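Local coordinates for protein fructosamine deglycase FrlB (Bacillus subtilis, PDB 3EUA) that converts a range of fructosamine 6-phosphates to glucose 6-phosphate and a free amino acid, and works as a homooctamer, at residues Val78-His83 / Ala102-Met107; Pro88-Ala93 / Ser113-Glu118. All blocks are in the same frame, centred on the assembly; numbering follows the deposited sequence.

In the fold
Both contacts lie in the first SIS domain, a parallel beta-sheet covered by helices. From the N terminus, the chain runs along strand 76-82, then through helix 88-99, and returns as strand 103-108. Contact 1 closes this loop by pairing 78-83 with 102-107 as neighbouring strands. The chain then enters the short helix 114-118 before strand 121-124. Contact 2 closes the second loop by packing 113-118 against 88-93. The two closures cross, because 88-93 comes between the two strands of contact 1 in sequence and 113-118 follows them. Their centres are about 9 Å apart. L115 rests on S82 and A106, and T90 packs on L80, tying the helix pair to the strand pair.

Contact 1 (Val78-His83 / Ala102-Met107); sequences VILCSH and ALTIAM
The carbonyl oxygen of L80 is gripped twice from the neighbouring strand. M107 N donates to L80 O at 2.8 Å, tilted 26° from the carbonyl plane. A106 CA lies 3.3 Å from L80 O, in a CA-H...O contact. This pairing joins the two parallel strands of a beta-alpha-beta unit in the SIS fold, whose connecting helix is 88-99. The same double contact recurs at I105 O. L80 N donates to I105 O at 2.9 Å, in the carbonyl plane. The CA-H of I79 meets the same oxygen. Five backbone bonds, starting at V78 N to L103 O and ending at S82 N to M107 O, fix the register of V78 with T104 through C81 with M107.

I79, C81, I105 and M107 share one face of the sheet. I105 and M107 face helix 137-153 there. The side chains of I79 and I105 lie alongside each other. With I105 CG1 anti to the backbone N (chi1 180°), its CG2 takes the remaining place between N and C, and meets I79 CG1 at 3.7 Å. V78, L80, T104 and A106 occupy the other face. V78, L80 and T104 touch helix 88-99, and V78 CG2 reaches A102 CB at 4.0 Å. T104 OG1 is hydrogen-bonded to Q120 N. The thiol of C81 lies beside the base of M107, a selenomethionine in the crystal, with C81 SG 4.0 Å from M107 CB.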
ATOM      1  N   VAL A  78       0.163   0.808  19.648  1.00 18.38           N
ATOM      2  CA  VAL A  78       0.943   1.290  18.507  1.00 18.49           C
ATOM      3  C   VAL A  78       2.318   0.626  18.591  1.00 18.67           C
ATOM      4  O   VAL A  78       2.991   0.717  19.597  1.00 18.43           O
ATOM      5  CB  VAL A  78       0.996   2.820  18.462  1.00 18.55           C
ATOM      6  CG1 VAL A  78       1.809   3.313  17.271  1.00 17.97           C
ATOM      7  CG2 VAL A  78      -0.431   3.403  18.383  1.00 19.28           C
ATOM      8  N   ILE A  79       2.698  -0.082  17.540  1.00 18.80           N
ATOM      9  CA  ILE A  79       3.962  -0.764  17.486  1.00 19.63           C
ATOM     10  C   ILE A  79       4.830   0.025  16.518  1.00 19.98           C
ATOM     11  O   ILE A  79       4.442   0.202  15.347  1.00 18.18           O
ATOM     12  CB  ILE A  79       3.820  -2.210  16.974  1.00 19.55           C
ATOM     13  CG1 ILE A  79       2.935  -3.043  17.902  1.00 20.59           C
ATOM     14  CG2 ILE A  79       5.215  -2.874  16.855  1.00 20.17           C
ATOM     15  CD1 ILE A  79       2.614  -4.409  17.383  1.00 19.54           C
ATOM     16  N   LEU A  80       5.966   0.520  17.017  1.00 20.56           N
ATOM     17  CA  LEU A  80       6.890   1.312  16.211  1.00 20.44           C
ATOM     18  C   LEU A  80       8.255   0.638  16.076  1.00 21.62           C
ATOM     19  O   LEU A  80       8.651  -0.196  16.907  1.00 22.04           O
ATOM     20  CB  LEU A  80       7.043   2.735  16.774  1.00 21.17           C
ATOM     21  CG  LEU A  80       5.725   3.469  17.046  1.00 20.25           C
ATOM     22  CD1 LEU A  80       5.374   3.484  18.563  1.00 18.29           C
ATOM     23  CD2 LEU A  80       5.803   4.859  16.502  1.00 20.43           C
ATOM     24  N   CYS A  81       8.971   0.988  15.018  1.00 22.53           N
ATOM     25  CA  CYS A  81      10.297   0.444  14.803  1.00 22.61           C
ATOM     26  C   CYS A  81      11.200   1.459  14.119  1.00 21.92           C
ATOM     27  O   CYS A  81      10.773   2.158  13.196  1.00 21.25           O
ATOM     28  CB  CYS A  81      10.215  -0.819  13.963  1.00 22.36           C
ATOM     29  SG  CYS A  81      11.831  -1.581  13.758  1.00 26.21           S
ATOM     30  N   SER A  82      12.435   1.530  14.592  1.00 22.30           N
ATOM     31  CA  SER A  82      13.487   2.370  14.038  1.00 22.20           C
ATOM     32  C   SER A  82      14.794   1.733  14.440  1.00 22.76           C
ATOM     33  O   SER A  82      15.058   1.588  15.631  1.00 23.51           O
ATOM     34  CB  SER A  82      13.457   3.793  14.596  1.00 21.95           C
ATOM     35  OG  SER A  82      14.581   4.542  14.111  1.00 20.47           O
ATOM     36  N   HIS A  83      15.654   1.446  13.483  1.00 22.61           N
ATOM     37  CA  HIS A  83      16.906   0.803  13.797  1.00 23.29           C
ATOM     38  C   HIS A  83      17.781   1.652  14.716  1.00 23.29           C
ATOM     39  O   HIS A  83      18.134   1.269  15.823  1.00 22.99           O
ATOM     40  CB  HIS A  83      17.606   0.497  12.490  1.00 23.29           C
ATOM     41  CG  HIS A  83      18.844  -0.298  12.672  1.00 23.26           C
ATOM     42  ND1 HIS A  83      18.815  -1.652  12.902  1.00 23.01           N
ATOM     43  CD2 HIS A  83      20.140   0.070  12.717  1.00 25.99           C
ATOM     44  CE1 HIS A  83      20.049  -2.091  13.037  1.00 25.31           C
ATOM     45  NE2 HIS A  83      20.873  -1.067  12.933  1.00 24.29           N
ATOM     46  N   ALA A 102      -2.542   6.084  23.869  1.00 22.13           N
ATOM     47  CA  ALA A 102      -2.267   4.762  23.324  1.00 21.82           C
ATOM     48  C   ALA A 102      -1.113   4.071  24.058  1.00 21.53           C
ATOM     49  O   ALA A 102      -0.240   4.725  24.650  1.00 21.17           O
ATOM     50  CB  ALA A 102      -1.957   4.843  21.829  1.00 21.57           C
ATOM     51  N   LEU A 103      -1.164   2.737  24.042  1.00 21.28           N
ATOM     52  CA  LEU A 103      -0.114   1.899  24.581  1.00 20.93           C
ATOM     53  C   LEU A 103       0.917   1.829  23.457  1.00 21.01           C
ATOM     54  O   LEU A 103       0.572   1.509  22.318  1.00 20.76           O
ATOM     55  CB  LEU A 103      -0.651   0.504  24.899  1.00 21.03           C
ATOM     56  CG  LEU A 103       0.328  -0.571  25.377  1.00 21.24           C
ATOM     57  CD1 LEU A 103       1.011  -0.162  26.671  1.00 21.12           C
ATOM     58  CD2 LEU A 103      -0.441  -1.888  25.532  1.00 21.01           C
ATOM     59  N   THR A 104       2.170   2.154  23.762  1.00 20.44           N
ATOM     60  CA  THR A 104       3.222   2.172  22.757  1.00 20.21           C
ATOM     61  C   THR A 104       4.374   1.251  23.068  1.00 20.09           C
ATOM     62  O   THR A 104       4.862   1.204  24.196  1.00 19.45           O
ATOM     63  CB  THR A 104       3.816   3.612  22.577  1.00 19.55           C
ATOM     64  OG1 THR A 104       4.252   4.132  23.829  1.00 19.89           O
ATOM     65  CG2 THR A 104       2.788   4.542  21.981  1.00 20.01           C
ATOM     66  N   ILE A 105       4.809   0.526  22.042  1.00 19.90           N
ATOM     67  CA  ILE A 105       5.951  -0.343  22.159  1.00 19.85           C
ATOM     68  C   ILE A 105       6.833  -0.070  20.943  1.00 20.39           C
ATOM     69  O   ILE A 105       6.359  -0.114  19.819  1.00 20.18           O
ATOM     70  CB  ILE A 105       5.557  -1.820  22.248  1.00 20.05           C
ATOM     71  CG1 ILE A 105       6.834  -2.660  22.357  1.00 20.83           C
ATOM     72  CG2 ILE A 105       4.695  -2.201  21.021  1.00 18.04           C
ATOM     73  CD1 ILE A 105       6.664  -4.086  22.889  1.00 21.89           C
ATOM     74  N   ALA A 106       8.107   0.233  21.188  1.00 20.57           N
ATOM     75  CA  ALA A 106       9.044   0.517  20.147  1.00 21.31           C
ATOM     76  C   ALA A 106      10.120  -0.542  20.083  1.00 22.41           C
ATOM     77  O   ALA A 106      10.609  -0.989  21.128  1.00 21.77           O
ATOM     78  CB  ALA A 106       9.690   1.907  20.410  1.00 20.21           C
HETATM   79  N   MSE A 107      10.435  -0.964  18.855  1.00 23.04           N
HETATM   80  CA  MSE A 107      11.519  -1.861  18.590  1.00 25.50           C
HETATM   81  C   MSE A 107      12.680  -1.017  18.064  1.00 24.70           C
HETATM   82  O   MSE A 107      12.462  -0.063  17.306  1.00 24.62           O
HETATM   83  CB  MSE A 107      11.136  -2.855  17.533  1.00 25.42           C
HETATM   84  CG  MSE A 107       9.951  -3.678  17.888  1.00 27.96           C
HETATM   85 SE   MSE A 107       9.559  -4.857  16.391  0.75 34.63          SE
HETATM   86  CE  MSE A 107      11.082  -5.672  16.396  1.00 13.11           C
TER

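Contact 2 (Pro88-Ala93 / Ser113-Glu118); sequences PETVKA and SPLAQE
V91 holds CG1 anti to its backbone N (chi1 169°), which leaves CG2 beside that N. CG2 meets the start of helix 114-118 at P114 and L115, and CG1 meets E118 at its end. A chi1 of 175° turns the delta methyls of L115 toward T90. The contact packs two nearly parallel helices on one face of the SIS-domain sheet. Helix 88-99 is the middle element of a beta-alpha-beta unit. Helix 114-118 lies on the way from strand 103-108 to strand 121-124. Their axes approach to 8.7 Å at 8°.

V91 carries most of the packing from helix 88-99. V91 CG2 lies 3.7 Å from L115 N. It also touches P114 CB. No hydrogen bond links the two segments, so the contact rests on van der Waals packing. Deeper toward the sheet, L115 CD1 comes 3.8 Å from the carbonyl O of T90, while L115 CD2 meets T90 CG2 at 4.1 Å. L115 also packs on A94 and on S82 of strand 76-82.

S113 caps the short helix at its N-cap position. Its OG accepts a weak hydrogen bond from A116 N. The same hydroxyl is hydrogen-bonded to K110 O. Elsewhere on helix 88-99, E89 OE2 makes a salt bridge with R261 of the second subunit and a hydrogen bond with H234 of that subunit. This places the start of the helix near the subunit interface.

The other methyl of V91 meets E118. The two side chains cross at about a right angle, with V91 CG1 3.8 Å from E118 CG.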
ATOM      1  N   PRO A  88      13.329  10.783  12.916  1.00 22.08           N
ATOM      2  CA  PRO A  88      12.495  11.796  13.581  1.00 21.92           C
ATOM      3  C   PRO A  88      10.998  11.613  13.488  1.00 21.00           C
ATOM      4  O   PRO A  88      10.308  11.914  14.467  1.00 20.51           O
ATOM      5  CB  PRO A  88      12.923  13.109  12.909  1.00 21.61           C
ATOM      6  CG  PRO A  88      14.240  12.811  12.353  1.00 22.62           C
ATOM      7  CD  PRO A  88      14.188  11.408  11.900  1.00 21.84           C
ATOM      8  N   GLU A  89      10.508  11.102  12.356  1.00 20.51           N
ATOM      9  CA  GLU A  89       9.063  10.904  12.188  1.00 20.54           C
ATOM     10  C   GLU A  89       8.533   9.779  13.090  1.00 19.54           C
ATOM     11  O   GLU A  89       7.411   9.834  13.599  1.00 18.68           O
ATOM     12  CB  GLU A  89       8.685  10.572  10.746  1.00 20.69           C
ATOM     13  CG  GLU A  89       9.123  11.565   9.707  1.00 24.00           C
ATOM     14  CD  GLU A  89      10.473  11.236   9.088  1.00 28.42           C
ATOM     15  OE1 GLU A  89      11.480  11.013   9.792  1.00 27.99           O
ATOM     16  OE2 GLU A  89      10.495  11.212   7.846  1.00 32.59           O
ATOM     17  N   THR A  90       9.341   8.748  13.267  1.00 19.09           N
ATOM     18  CA  THR A  90       8.943   7.624  14.114  1.00 19.32           C
ATOM     19  C   THR A  90       8.981   8.037  15.582  1.00 19.36           C
ATOM     20  O   THR A  90       8.089   7.684  16.361  1.00 19.45           O
ATOM     21  CB  THR A  90       9.783   6.398  13.791  1.00 19.55           C
ATOM     22  OG1 THR A  90       9.678   6.173  12.380  1.00 19.33           O
ATOM     23  CG2 THR A  90       9.256   5.156  14.523  1.00 18.79           C
ATOM     24  N   VAL A  91       9.981   8.845  15.946  1.00 19.53           N
ATOM     25  CA  VAL A  91      10.090   9.364  17.292  1.00 18.86           C
ATOM     26  C   VAL A  91       8.857  10.215  17.597  1.00 19.77           C
ATOM     27  O   VAL A  91       8.204  10.040  18.621  1.00 18.96           O
ATOM     28  CB  VAL A  91      11.363  10.211  17.470  1.00 19.61           C
ATOM     29  CG1 VAL A  91      11.344  10.996  18.810  1.00 18.09           C
ATOM     30  CG2 VAL A  91      12.630   9.348  17.356  1.00 16.99           C
ATOM     31  N   LYS A  92       8.520  11.113  16.678  1.00 20.12           N
ATOM     32  CA  LYS A  92       7.360  11.974  16.855  1.00 20.45           C
ATOM     33  C   LYS A  92       6.087  11.142  16.864  1.00 19.75           C
ATOM     34  O   LYS A  92       5.199  11.421  17.626  1.00 19.39           O
ATOM     35  CB  LYS A  92       7.298  13.096  15.817  1.00 20.13           C
ATOM     36  N   ALA A  93       5.986  10.105  16.032  1.00 19.70           N
ATOM     37  CA  ALA A  93       4.789   9.254  16.026  1.00 19.42           C
ATOM     38  C   ALA A  93       4.573   8.579  17.380  1.00 19.26           C
ATOM     39  O   ALA A  93       3.414   8.438  17.814  1.00 19.22           O
ATOM     40  CB  ALA A  93       4.826   8.191  14.915  1.00 19.51           C
ATOM     41  N   SER A 113      18.200   5.475  22.587  1.00 28.26           N
ATOM     42  CA  SER A 113      17.741   6.388  21.547  1.00 26.68           C
ATOM     43  C   SER A 113      16.510   7.198  21.900  1.00 25.35           C
ATOM     44  O   SER A 113      15.769   6.825  22.798  1.00 25.21           O
ATOM     45  CB  SER A 113      17.393   5.560  20.327  1.00 26.14           C
ATOM     46  OG  SER A 113      16.287   4.728  20.609  1.00 23.49           O
ATOM     47  N   PRO A 114      16.295   8.326  21.199  1.00 24.54           N
ATOM     48  CA  PRO A 114      15.089   9.145  21.340  1.00 23.89           C
ATOM     49  C   PRO A 114      13.766   8.350  21.204  1.00 22.92           C
ATOM     50  O   PRO A 114      12.829   8.605  21.943  1.00 22.82           O
ATOM     51  CB  PRO A 114      15.246  10.156  20.219  1.00 24.15           C
ATOM     52  CG  PRO A 114      16.681  10.319  20.087  1.00 24.33           C
ATOM     53  CD  PRO A 114      17.257   8.956  20.288  1.00 24.72           C
ATOM     54  N   LEU A 115      13.686   7.387  20.294  1.00 22.41           N
ATOM     55  CA  LEU A 115      12.468   6.584  20.155  1.00 21.79           C
ATOM     56  C   LEU A 115      12.215   5.783  21.436  1.00 22.62           C
ATOM     57  O   LEU A 115      11.082   5.718  21.939  1.00 21.78           O
ATOM     58  CB  LEU A 115      12.564   5.632  18.963  1.00 21.37           C
ATOM     59  CG  LEU A 115      11.390   4.656  18.781  1.00 20.52           C
ATOM     60  CD1 LEU A 115       9.984   5.379  18.721  1.00 17.83           C
ATOM     61  CD2 LEU A 115      11.658   3.843  17.536  1.00 17.92           C
ATOM     62  N   ALA A 116      13.278   5.182  21.964  1.00 23.67           N
ATOM     63  CA  ALA A 116      13.181   4.412  23.184  1.00 24.61           C
ATOM     64  C   ALA A 116      12.715   5.316  24.322  1.00 25.65           C
ATOM     65  O   ALA A 116      11.915   4.902  25.166  1.00 26.05           O
ATOM     66  CB  ALA A 116      14.508   3.770  23.499  1.00 24.87           C
ATOM     67  N   GLN A 117      13.171   6.561  24.322  1.00 26.43           N
ATOM     68  CA  GLN A 117      12.784   7.486  25.365  1.00 27.78           C
ATOM     69  C   GLN A 117      11.309   7.838  25.291  1.00 27.14           C
ATOM     70  O   GLN A 117      10.682   7.992  26.328  1.00 27.74           O
ATOM     71  CB  GLN A 117      13.643   8.734  25.285  1.00 27.68           C
ATOM     72  CG  GLN A 117      15.128   8.462  25.544  1.00 30.48           C
ATOM     73  CD  GLN A 117      15.995   9.671  25.200  1.00 31.46           C
ATOM     74  OE1 GLN A 117      15.504  10.797  25.206  1.00 37.43           O
ATOM     75  NE2 GLN A 117      17.279   9.438  24.879  1.00 35.56           N
ATOM     76  N   GLU A 118      10.752   7.948  24.084  1.00 26.64           N
ATOM     77  CA  GLU A 118       9.343   8.304  23.910  1.00 26.05           C
ATOM     78  C   GLU A 118       8.367   7.156  24.133  1.00 25.16           C
ATOM     79  O   GLU A 118       7.268   7.381  24.640  1.00 25.23           O
ATOM     80  CB  GLU A 118       9.085   8.864  22.505  1.00 26.40           C
ATOM     81  CG  GLU A 118       9.812  10.127  22.169  1.00 28.11           C
ATOM     82  CD  GLU A 118       9.429  11.298  23.066  1.00 31.38           C
ATOM     83  OE1 GLU A 118       8.333  11.290  23.680  1.00 31.12           O
ATOM     84  OE2 GLU A 118      10.243  12.232  23.133  1.00 33.67           O
TER